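Local coordinates for PurR transcriptional regulator (Vibrio parahaemolyticus, PDB 3D8U), which probably binds cis-regulatory DNA as a LacI/PurR-family transcription factor, its modelled part having the two-lobed fold of periplasmic binding proteins, at residues B[121-126]-B[184-189]; B[107-112]-B[142-147]; B[9-14]-B[64-69]; B[113-118]-B[270-275]. All blocks are in the same frame, centred on the assembly; numbering follows the deposited sequence.

Contact 1 of 4, residues B[121-126]-B[184-189]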
loop_
_atom_site.group_PDB
_atom_site.type_symbol
_atom_site.label_atom_id
_atom_site.label_comp_id
_atom_site.label_asym_id
_atom_site.label_seq_id
_atom_site.Cartn_x
_atom_site.Cartn_y
_atom_site.Cartn_z
ATOM N N LYS B 121 14.804 -1.402 28.639
ATOM C CA LYS B 121 14.304 -0.226 29.316
ATOM C C LYS B 121 14.670 1.130 28.677
ATOM O O LYS B 121 14.335 2.189 29.250
ATOM C CB LYS B 121 14.695 -0.277 30.813
ATOM C CG LYS B 121 14.000 -1.436 31.576
ATOM C CD LYS B 121 14.427 -1.546 33.017
ATOM C CE LYS B 121 13.252 -2.003 33.869
ATOM N NZ LYS B 121 13.189 -1.358 35.257
ATOM N N ASN B 122 15.374 1.165 27.545
ATOM C CA ASN B 122 15.563 2.512 27.010
ATOM C C ASN B 122 15.242 2.749 25.578
ATOM O O ASN B 122 16.103 2.799 24.715
ATOM C CB ASN B 122 16.790 3.291 27.538
ATOM C CG ASN B 122 18.065 2.593 27.310
ATOM O OD1 ASN B 122 18.909 2.506 28.212
ATOM N ND2 ASN B 122 18.244 2.087 26.095
ATOM N N VAL B 123 13.948 2.981 25.409
ATOM C CA VAL B 123 13.249 2.834 24.180
ATOM C C VAL B 123 13.200 4.156 23.494
ATOM O O VAL B 123 12.936 5.150 24.117
ATOM C CB VAL B 123 11.799 2.413 24.472
ATOM C CG1 VAL B 123 11.109 1.981 23.196
ATOM C CG2 VAL B 123 11.765 1.298 25.481
ATOM N N GLY B 124 13.453 4.155 22.198
ATOM C CA GLY B 124 13.206 5.316 21.383
ATOM C C GLY B 124 11.926 5.072 20.618
ATOM O O GLY B 124 11.424 3.934 20.542
ATOM N N PHE B 125 11.400 6.137 20.035
ATOM C CA PHE B 125 10.182 6.044 19.236
ATOM C C PHE B 125 10.386 6.708 17.888
ATOM O O PHE B 125 10.890 7.834 17.814
ATOM C CB PHE B 125 9.066 6.776 19.985
ATOM C CG PHE B 125 7.731 6.731 19.313
ATOM C CD1 PHE B 125 6.827 5.705 19.603
ATOM C CD2 PHE B 125 7.346 7.741 18.433
ATOM C CE1 PHE B 125 5.552 5.677 19.014
ATOM C CE2 PHE B 125 6.064 7.726 17.823
ATOM C CZ PHE B 125 5.172 6.694 18.114
ATOM N N ILE B 126 9.965 6.056 16.825
ATOM C CA ILE B 126 9.961 6.734 15.560
ATOM C C ILE B 126 8.576 6.593 14.966
ATOM O O ILE B 126 8.086 5.482 14.814
ATOM C CB ILE B 126 11.003 6.129 14.618
ATOM C CG1 ILE B 126 12.408 6.276 15.194
ATOM C CG2 ILE B 126 10.968 6.817 13.297
ATOM C CD1 ILE B 126 13.399 5.285 14.587
ATOM N N ALA B 184 16.068 -0.156 22.491
ATOM C CA ALA B 184 14.901 -0.664 21.754
ATOM C C ALA B 184 14.193 0.449 20.943
ATOM O O ALA B 184 14.392 1.655 21.207
ATOM C CB ALA B 184 13.928 -1.363 22.686
ATOM N N LEU B 185 13.357 0.047 19.995
ATOM C CA LEU B 185 12.623 1.008 19.214
ATOM C C LEU B 185 11.143 0.703 19.116
ATOM O O LEU B 185 10.765 -0.459 18.901
ATOM C CB LEU B 185 13.192 1.001 17.812
ATOM C CG LEU B 185 13.925 2.192 17.222
ATOM C CD1 LEU B 185 14.558 3.019 18.280
ATOM C CD2 LEU B 185 14.966 1.653 16.242
ATOM N N VAL B 186 10.297 1.722 19.249
ATOM C CA VAL B 186 8.880 1.553 18.909
ATOM C C VAL B 186 8.672 2.266 17.592
ATOM O O VAL B 186 8.901 3.456 17.499
ATOM C CB VAL B 186 7.912 2.206 19.926
ATOM C CG1 VAL B 186 6.474 1.989 19.502
ATOM C CG2 VAL B 186 8.115 1.682 21.322
ATOM N N CYS B 187 8.230 1.563 16.578
ATOM C CA CYS B 187 7.948 2.198 15.318
ATOM C C CYS B 187 6.458 2.320 15.080
ATOM O O CYS B 187 5.703 1.321 15.212
ATOM C CB CYS B 187 8.519 1.350 14.209
ATOM S SG CYS B 187 10.259 1.241 14.360
ATOM N N SER B 188 6.036 3.508 14.667
ATOM C CA SER B 188 4.634 3.730 14.423
ATOM C C SER B 188 4.076 2.844 13.297
ATOM O O SER B 188 2.874 2.516 13.301
ATOM C CB SER B 188 4.397 5.180 14.079
ATOM O OG SER B 188 4.757 5.408 12.741
ATOM N N HIS B 189 4.950 2.459 12.365
ATOM C CA HIS B 189 4.543 1.870 11.097
ATOM C C HIS B 189 5.506 0.794 10.677
ATOM O O HIS B 189 6.688 0.812 11.028
ATOM C CB HIS B 189 4.599 2.905 9.979
ATOM C CG HIS B 189 3.421 3.803 9.924
ATOM N ND1 HIS B 189 3.114 4.682 10.933
ATOM C CD2 HIS B 189 2.485 3.979 8.967
ATOM C CE1 HIS B 189 2.028 5.358 10.605
ATOM N NE2 HIS B 189 1.622 4.948 9.416
#
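Two neighbouring strands of a four-stranded parallel sheet meet here: V123 to I126 runs alongside A184 to C187, with F125 facing V186 and I126 facing C187. The backbone ladder alternates regularly. G124 N donates a hydrogen bond to A184 O (2.8 Å) and G124 O receives V186 N (2.8 Å); next, I126 N reaches V186 O (2.9 Å) and I126 O takes S188 N (2.8 Å). The backbones of F125 and L185 bond to strands on their outer flanks.

V186 serves two residues with its two methyls. With CG1 anti to the backbone N (chi1 180°), that branch comes to the F125 ring, V186 CG1 lying 3.7 Å from F125 CD1, while V186 CG2 meets V123 CG1 at 3.5 Å. Beta-branched valines suit such extended positions, and helices 104-117 and 133-148 cover this face in the layered alpha/beta fold of a periplasmic-binding-protein lobe. On the reverse face, I126 CD1 packs against L185 CG at 4.1 Å beneath helix 190-203; G124, lacking a side chain, leaves L185 CD1 room to lean over its backbone.

Past the strand end, S188 OG is hydrogen-bonded to H189 ND1 and to A128 N. H189, the N-cap residue of helix 190-203, sends NE2 to E15 OE2.

Contact 2 of 4, residues B[107-112]-B[142-147]; sequences VGKACT and WQSAMI
G108 brings helix 107-112 close to W142 of helix 142-147: the segment axes approach to 7.7 Å, run in broadly the same direction and cross at -41°. The glycine makes this possible, since its CA is 4.9 Å from the CA of W142 with no side chain between the two backbones.

One turn further on, T112 points into the other helix and packs against W142 and A145, although its CG2 is too near G108 O in the model, which leaves the exact placing of the threonine branches doubtful. Alanine suits the facing position because a lone methyl lets the helices close in; the same CB meets K109 CG at 4.4 Å, where the aliphatic part of the lysine passes before its amino end leads outward.

With CG anti to the backbone N (chi1 160°), the indole of W142 lies beside its own carbonyl carbon and reaches the sheet beneath both helices, where it meets the F125 ring. Selenomethionine M146 covers one indole face near its rim, with CG 3.7 Å above the ring plane.

Without a direct hydrogen bond between the two segments, cohesion comes from the fit of small and apolar groups, while the polar ends of K109 and S144 stay toward the partly exposed side.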
loop_
_atom_site.group_PDB
_atom_site.type_symbol
_atom_site.label_atom_id
_atom_site.label_comp_id
_atom_site.label_asym_id
_atom_site.label_seq_id
_atom_site.Cartn_x
_atom_site.Cartn_y
_atom_site.Cartn_z
ATOM N N VAL B 107 -2.514 0.614 22.288
ATOM C CA VAL B 107 -1.559 -0.052 21.460
ATOM C C VAL B 107 -0.153 0.422 21.784
ATOM O O VAL B 107 0.720 -0.419 22.014
ATOM C CB VAL B 107 -1.833 0.114 19.957
ATOM C CG1 VAL B 107 -0.723 -0.568 19.155
ATOM C CG2 VAL B 107 -3.200 -0.484 19.594
ATOM N N GLY B 108 0.075 1.737 21.806
ATOM C CA GLY B 108 1.396 2.265 22.155
ATOM C C GLY B 108 1.809 1.722 23.507
ATOM O O GLY B 108 2.745 0.944 23.626
ATOM N N LYS B 109 1.069 2.105 24.538
ATOM C CA LYS B 109 1.294 1.594 25.887
ATOM C C LYS B 109 1.582 0.085 25.924
ATOM O O LYS B 109 2.568 -0.333 26.508
ATOM C CB LYS B 109 0.103 1.935 26.783
ATOM C CG LYS B 109 0.321 1.591 28.235
ATOM C CD LYS B 109 -0.700 2.272 29.192
ATOM C CE LYS B 109 -2.035 1.462 29.301
ATOM N NZ LYS B 109 -3.134 2.178 30.045
ATOM N N ALA B 110 0.740 -0.735 25.304
ATOM C CA ALA B 110 0.839 -2.165 25.574
ATOM C C ALA B 110 2.119 -2.678 24.931
ATOM O O ALA B 110 2.921 -3.403 25.551
ATOM C CB ALA B 110 -0.367 -2.886 25.097
ATOM N N CYS B 111 2.337 -2.229 23.702
ATOM C CA CYS B 111 3.583 -2.466 23.031
ATOM C C CYS B 111 4.745 -1.956 23.832
ATOM O O CYS B 111 5.831 -2.534 23.799
ATOM C CB CYS B 111 3.593 -1.772 21.679
ATOM S SG CYS B 111 2.517 -2.594 20.573
ATOM N N THR B 112 4.573 -0.847 24.532
ATOM C CA THR B 112 5.757 -0.402 25.182
ATOM C C THR B 112 5.979 -1.019 26.546
ATOM O O THR B 112 7.124 -1.232 26.914
ATOM C CB THR B 112 6.112 1.072 24.979
ATOM O OG1 THR B 112 6.823 1.535 26.120
ATOM C CG2 THR B 112 4.926 1.935 24.715
ATOM N N TRP B 142 3.105 5.736 24.329
ATOM C CA TRP B 142 4.455 5.290 24.601
ATOM C C TRP B 142 5.024 6.054 25.778
ATOM O O TRP B 142 5.725 5.478 26.614
ATOM C CB TRP B 142 5.328 5.414 23.351
ATOM C CG TRP B 142 6.786 5.448 23.605
ATOM C CD1 TRP B 142 7.592 4.390 23.940
ATOM C CD2 TRP B 142 7.639 6.602 23.552
ATOM N NE1 TRP B 142 8.905 4.822 24.093
ATOM C CE2 TRP B 142 8.959 6.170 23.861
ATOM C CE3 TRP B 142 7.419 7.958 23.291
ATOM C CZ2 TRP B 142 10.045 7.046 23.919
ATOM C CZ3 TRP B 142 8.523 8.830 23.323
ATOM C CH2 TRP B 142 9.810 8.366 23.648
ATOM N N GLN B 143 4.692 7.337 25.863
ATOM C CA GLN B 143 5.261 8.215 26.900
ATOM C C GLN B 143 4.695 7.862 28.236
ATOM O O GLN B 143 5.383 7.899 29.234
ATOM C CB GLN B 143 4.987 9.666 26.591
ATOM C CG GLN B 143 5.618 10.089 25.317
ATOM C CD GLN B 143 5.580 11.544 25.106
ATOM O OE1 GLN B 143 4.550 12.180 25.266
ATOM N NE2 GLN B 143 6.715 12.100 24.721
ATOM N N SER B 144 3.432 7.469 28.240
ATOM C CA SER B 144 2.806 6.954 29.443
ATOM C C SER B 144 3.627 5.780 29.978
ATOM O O SER B 144 4.229 5.862 31.056
ATOM C CB SER B 144 1.373 6.521 29.151
ATOM O OG SER B 144 0.661 6.388 30.374
ATOM N N ALA B 145 3.674 4.707 29.199
ATOM C CA ALA B 145 4.425 3.513 29.575
ATOM C C ALA B 145 5.812 3.817 30.179
ATOM O O ALA B 145 6.199 3.178 31.188
ATOM C CB ALA B 145 4.557 2.599 28.394
HETATM N N MSE B 146 6.543 4.784 29.589
HETATM C CA MSE B 146 7.868 5.168 30.094
HETATM C C MSE B 146 7.763 5.827 31.467
HETATM O O MSE B 146 8.281 5.316 32.470
HETATM C CB MSE B 146 8.552 6.118 29.141
HETATM C CG MSE B 146 8.742 5.607 27.763
HETATM SE SE MSE B 146 9.942 4.069 27.663
HETATM C CE MSE B 146 11.676 4.934 27.935
ATOM N N ILE B 147 7.084 6.970 31.503
ATOM C CA ILE B 147 6.929 7.741 32.740
ATOM C C ILE B 147 6.460 6.870 33.909
ATOM O O ILE B 147 7.112 6.857 34.940
ATOM C CB ILE B 147 6.018 8.989 32.544
ATOM C CG1 ILE B 147 6.493 9.788 31.328
ATOM C CG2 ILE B 147 6.090 9.866 33.739
ATOM C CD1 ILE B 147 5.491 10.769 30.776
#

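Contact 3 of 4, residues B[9-14]-B[64-69]; sequences IIPSLF and VLFGSE
I9 begins the contact next to V64 and L65, where strands 6-10 and 63-66 lie parallel as neighbours in the five-stranded sheet of the N-terminal lobe, an alpha/beta fold of the periplasmic-binding-protein kind. The backbone pairing is slack: I9 N reaches V64 O over 3.4 Å, a weak hydrogen bond. The side chains do more. I9 and L65 run alongside each other in the same direction, I9 CG1 meeting L65 CD2 at 3.8 Å, and helix 45-56 covers this pair through E48 and L52. Branched aliphatics suit a sheet face buried under a helix.

I10 turns to the other face. Its CB starts away from strand 63-66, but a bend along the chain (chi2 -37°) carries CD1 back to the F66 ring, 3.5 Å from F66 CE2. Helix 16-32 closes over this side, L22 touching I10 and F21 meeting the F66 ring edge-to-face.

P11 follows where the strand gives way to loop. Having no N-H, proline cannot repeat toward strand 63-66 the donation made by I9 N two residues earlier, and it offers instead the CG and CD methylenes of its ring. The pyrrolidine lies across F66, nearly perpendicular to that side chain, and rests on one face of the phenyl in a CH-pi contact: P11 CD lies 4.1 Å from the ring centroid, 25° off the normal and displaced toward the CG side of the ring.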
loop_
_atom_site.group_PDB
_atom_site.type_symbol
_atom_site.label_atom_id
_atom_site.label_comp_id
_atom_site.label_asym_id
_atom_site.label_seq_id
_atom_site.Cartn_x
_atom_site.Cartn_y
_atom_site.Cartn_z
ATOM N N ILE B 9 -15.414 8.217 1.672
ATOM C CA ILE B 9 -14.275 9.017 1.265
ATOM C C ILE B 9 -13.023 8.548 1.985
ATOM O O ILE B 9 -12.855 8.753 3.192
ATOM C CB ILE B 9 -14.528 10.517 1.485
ATOM C CG1 ILE B 9 -15.880 10.912 0.886
ATOM C CG2 ILE B 9 -13.404 11.350 0.868
ATOM C CD1 ILE B 9 -16.281 12.364 1.131
ATOM N N ILE B 10 -12.164 7.895 1.214
ATOM C CA ILE B 10 -10.863 7.416 1.658
ATOM C C ILE B 10 -9.893 8.585 1.822
ATOM O O ILE B 10 -9.899 9.516 1.014
ATOM C CB ILE B 10 -10.308 6.376 0.634
ATOM C CG1 ILE B 10 -10.955 4.996 0.829
ATOM C CG2 ILE B 10 -8.783 6.284 0.662
ATOM C CD1 ILE B 10 -11.237 4.604 2.289
ATOM N N PRO B 11 -9.071 8.548 2.881
ATOM C CA PRO B 11 -8.046 9.567 3.101
ATOM C C PRO B 11 -6.716 9.264 2.411
ATOM O O PRO B 11 -6.092 10.173 1.883
ATOM C CB PRO B 11 -7.875 9.558 4.619
ATOM C CG PRO B 11 -8.154 8.149 5.024
ATOM C CD PRO B 11 -9.084 7.551 3.968
ATOM N N SER B 12 -6.284 8.003 2.440
ATOM C CA SER B 12 -5.068 7.565 1.733
ATOM C C SER B 12 -5.262 6.200 1.099
ATOM O O SER B 12 -6.072 5.399 1.555
ATOM C CB SER B 12 -3.839 7.534 2.654
ATOM O OG SER B 12 -3.226 8.805 2.732
ATOM N N LEU B 13 -4.515 5.957 0.031
ATOM C CA LEU B 13 -4.488 4.667 -0.631
ATOM C C LEU B 13 -3.446 3.811 0.066
ATOM O O LEU B 13 -3.530 2.585 0.050
ATOM C CB LEU B 13 -4.112 4.854 -2.105
ATOM N N PHE B 14 -2.485 4.493 0.695
ATOM C CA PHE B 14 -1.268 3.892 1.243
ATOM C C PHE B 14 -1.391 3.395 2.694
ATOM O O PHE B 14 -0.388 2.990 3.306
ATOM C CB PHE B 14 -0.109 4.884 1.127
ATOM N N VAL B 64 -19.844 7.173 4.866
ATOM C CA VAL B 64 -18.879 6.763 5.891
ATOM C C VAL B 64 -17.524 7.432 5.683
ATOM O O VAL B 64 -16.999 7.451 4.572
ATOM C CB VAL B 64 -18.778 5.212 6.011
ATOM C CG1 VAL B 64 -18.900 4.565 4.658
ATOM C CG2 VAL B 64 -17.497 4.783 6.690
ATOM N N LEU B 65 -16.985 7.989 6.769
ATOM C CA LEU B 65 -15.806 8.853 6.717
ATOM C C LEU B 65 -14.714 8.481 7.712
ATOM O O LEU B 65 -14.994 8.078 8.843
ATOM C CB LEU B 65 -16.204 10.305 6.977
ATOM C CG LEU B 65 -17.198 10.985 6.042
ATOM C CD1 LEU B 65 -17.258 12.452 6.400
ATOM C CD2 LEU B 65 -16.810 10.804 4.583
ATOM N N PHE B 66 -13.470 8.654 7.285
ATOM C CA PHE B 66 -12.325 8.430 8.141
ATOM C C PHE B 66 -11.968 9.701 8.891
ATOM O O PHE B 66 -12.177 10.804 8.384
ATOM C CB PHE B 66 -11.152 7.964 7.295
ATOM C CG PHE B 66 -11.271 6.549 6.853
ATOM C CD1 PHE B 66 -10.422 5.577 7.365
ATOM C CD2 PHE B 66 -12.248 6.173 5.942
ATOM C CE1 PHE B 66 -10.527 4.240 6.970
ATOM C CE2 PHE B 66 -12.374 4.839 5.545
ATOM C CZ PHE B 66 -11.506 3.870 6.061
ATOM N N GLY B 67 -11.444 9.541 10.106
ATOM C CA GLY B 67 -11.002 10.670 10.929
ATOM C C GLY B 67 -12.135 11.458 11.559
ATOM O O GLY B 67 -13.266 11.450 11.075
ATOM N N SER B 68 -11.829 12.145 12.650
ATOM C CA SER B 68 -12.824 12.944 13.343
ATOM C C SER B 68 -12.795 14.390 12.872
ATOM O O SER B 68 -13.822 15.065 12.900
ATOM C CB SER B 68 -12.605 12.879 14.850
ATOM O OG SER B 68 -13.309 13.927 15.501
ATOM N N GLU B 69 -11.619 14.865 12.461
ATOM C CA GLU B 69 -11.449 16.248 12.010
ATOM C C GLU B 69 -12.125 16.437 10.660
ATOM O O GLU B 69 -11.842 15.687 9.724
ATOM C CB GLU B 69 -9.966 16.616 11.921
#

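Contact 4 of 4, residues B[113-118]-B[270-275]; sequences RHLIEQ and ASTAIN
H114 of helix 104-117 and Q118, four residues on, hold T272 of the C-terminal tail, joining helix and tail in the C-terminal lobe of the periplasmic-binding-protein fold. The two grips take different parts of the threonine. H114 NE2 meets T272 OG1 at 2.6 Å, the hydroxyl lying at the imidazole edge near the ring plane; either atom could be the donor. The two side chains reach toward each other, one from the helix and one from the tail, and T272 OG1 also bonds to T230 OG1, so this buried hydroxyl has two polar partners. A threonine suits the spot because its other branch is apolar: T272 CG2 packs on L115 CD2 at 3.7 Å.

The backbone carbonyl is met separately. Q118 NE2 donates to T272 O over 2.6 Å with an N-H...O angle of 155°, approaching in the carbonyl plane and close to the plane of its own amide. A fold in the glutamine chain (chi2 -61°) turns the amide toward the tail, a reach that its flexible length allows.

Next to T272, S271 OG pairs with I213 O and T230 N, and A273 N bonds to A270 O (2.7 Å). Further on, I274 comes beside Q118, and the two side chains meet at a slant, I274 CG2 lying 3.3 Å from Q118 NE2.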
loop_
_atom_site.group_PDB
_atom_site.type_symbol
_atom_site.label_atom_id
_atom_site.label_comp_id
_atom_site.label_asym_id
_atom_site.label_seq_id
_atom_site.Cartn_x
_atom_site.Cartn_y
_atom_site.Cartn_z
ATOM N N ARG B 113 4.924 -1.441 27.244
ATOM C CA ARG B 113 5.143 -2.212 28.490
ATOM C C ARG B 113 5.884 -3.501 28.120
ATOM O O ARG B 113 6.696 -4.007 28.899
ATOM C CB ARG B 113 3.853 -2.618 29.192
ATOM C CG ARG B 113 2.978 -1.529 29.693
ATOM C CD ARG B 113 1.979 -2.108 30.734
ATOM N NE ARG B 113 0.904 -1.166 31.054
ATOM C CZ ARG B 113 -0.044 -1.338 31.982
ATOM N NH1 ARG B 113 -0.095 -2.436 32.754
ATOM N NH2 ARG B 113 -0.969 -0.391 32.136
ATOM N N HIS B 114 5.603 -4.019 26.929
ATOM C CA HIS B 114 6.212 -5.254 26.526
ATOM C C HIS B 114 7.739 -5.148 26.600
ATOM O O HIS B 114 8.354 -5.853 27.388
ATOM C CB HIS B 114 5.720 -5.680 25.143
ATOM C CG HIS B 114 6.408 -6.900 24.605
ATOM N ND1 HIS B 114 6.607 -8.040 25.357
ATOM C CD2 HIS B 114 6.943 -7.158 23.392
ATOM C CE1 HIS B 114 7.244 -8.944 24.636
ATOM N NE2 HIS B 114 7.465 -8.429 23.442
ATOM N N LEU B 115 8.332 -4.248 25.813
ATOM C CA LEU B 115 9.768 -3.934 25.891
ATOM C C LEU B 115 10.267 -3.810 27.345
ATOM O O LEU B 115 11.269 -4.421 27.740
ATOM C CB LEU B 115 10.054 -2.618 25.172
ATOM C CG LEU B 115 9.843 -2.575 23.646
ATOM C CD1 LEU B 115 10.063 -1.210 23.084
ATOM C CD2 LEU B 115 10.730 -3.531 22.908
ATOM N N ILE B 116 9.554 -3.031 28.147
ATOM C CA ILE B 116 9.899 -2.911 29.527
ATOM C C ILE B 116 9.752 -4.236 30.295
ATOM O O ILE B 116 10.699 -4.657 30.970
ATOM C CB ILE B 116 9.105 -1.782 30.190
ATOM C CG1 ILE B 116 9.234 -0.503 29.367
ATOM C CG2 ILE B 116 9.596 -1.535 31.616
ATOM C CD1 ILE B 116 8.311 0.626 29.807
ATOM N N GLU B 117 8.601 -4.906 30.236
ATOM C CA GLU B 117 8.491 -6.191 30.965
ATOM C C GLU B 117 9.589 -7.122 30.478
ATOM O O GLU B 117 10.087 -7.952 31.219
ATOM C CB GLU B 117 7.134 -6.867 30.792
ATOM C CG GLU B 117 5.965 -6.066 31.300
ATOM C CD GLU B 117 4.657 -6.412 30.608
ATOM O OE1 GLU B 117 3.597 -6.382 31.279
ATOM O OE2 GLU B 117 4.684 -6.698 29.386
ATOM N N GLN B 118 9.975 -6.946 29.226
ATOM C CA GLN B 118 10.990 -7.760 28.600
ATOM C C GLN B 118 12.407 -7.425 29.007
ATOM O O GLN B 118 13.325 -8.157 28.674
ATOM C CB GLN B 118 10.897 -7.596 27.081
ATOM C CG GLN B 118 9.864 -8.515 26.444
ATOM C CD GLN B 118 10.204 -9.941 26.671
ATOM O OE1 GLN B 118 9.778 -10.533 27.657
ATOM N NE2 GLN B 118 11.029 -10.496 25.798
ATOM N N ALA B 270 10.814 -12.530 17.156
ATOM C CA ALA B 270 12.226 -12.444 17.536
ATOM C C ALA B 270 12.611 -11.096 18.107
ATOM O O ALA B 270 13.225 -11.037 19.171
ATOM C CB ALA B 270 13.123 -12.804 16.419
ATOM N N SER B 271 12.222 -10.011 17.444
ATOM C CA SER B 271 12.842 -8.718 17.724
ATOM C C SER B 271 12.585 -8.187 19.142
ATOM O O SER B 271 13.078 -7.091 19.497
ATOM C CB SER B 271 12.375 -7.691 16.718
ATOM O OG SER B 271 11.018 -7.377 16.971
ATOM N N THR B 272 11.807 -8.925 19.942
ATOM C CA THR B 272 11.725 -8.614 21.372
ATOM C C THR B 272 11.994 -9.770 22.272
ATOM O O THR B 272 11.626 -9.717 23.433
ATOM C CB THR B 272 10.385 -7.978 21.835
ATOM O OG1 THR B 272 9.317 -8.917 21.693
ATOM C CG2 THR B 272 10.091 -6.727 21.064
ATOM N N ALA B 273 12.645 -10.806 21.764
ATOM C CA ALA B 273 12.724 -12.064 22.514
ATOM C C ALA B 273 13.892 -12.039 23.486
ATOM O O ALA B 273 14.764 -11.164 23.412
ATOM C CB ALA B 273 12.827 -13.213 21.586
ATOM N N ILE B 274 13.898 -12.984 24.417
ATOM C CA ILE B 274 14.982 -13.071 25.385
ATOM C C ILE B 274 15.247 -14.529 25.723
ATOM O O ILE B 274 14.332 -15.253 26.118
ATOM C CB ILE B 274 14.670 -12.233 26.642
ATOM C CG1 ILE B 274 15.732 -12.468 27.723
ATOM C CG2 ILE B 274 13.253 -12.515 27.143
ATOM C CD1 ILE B 274 15.260 -12.186 29.198
ATOM N N ASN B 275 16.493 -14.962 25.531
ATOM C CA ASN B 275 16.892 -16.365 25.790
ATOM C C ASN B 275 17.974 -16.497 26.873
ATOM O O ASN B 275 17.678 -16.797 28.033
ATOM C CB ASN B 275 17.336 -17.075 24.492
ATOM C CG ASN B 275 17.600 -18.593 24.691
ATOM O OD1 ASN B 275 17.326 -19.169 25.757
ATOM N ND2 ASN B 275 18.140 -19.238 23.644
#

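Overall arrangement
Contacts 1, 2 and 4 lie in the C-terminal lobe and contact 3 in the N-terminal lobe. The first three are close-set: the centre of contact 1 lies about 10 Å from that of contact 2 and 12 Å from that of contact 4, with 14 Å between the latter two. Helix 104-117 serves contacts 2 and 4, and its L115 reaches contact 1, where L115 CD1 is 3.4 Å from V123 CG1. Contact 3 sits across the chain's centre, its own centre about 26 Å from those of contacts 1 and 2 and 34 Å from contact 4. Its nearest atoms come within about 6 Å of contact 1, near the interlobe cleft; LacI-family relatives bind effectors in such clefts.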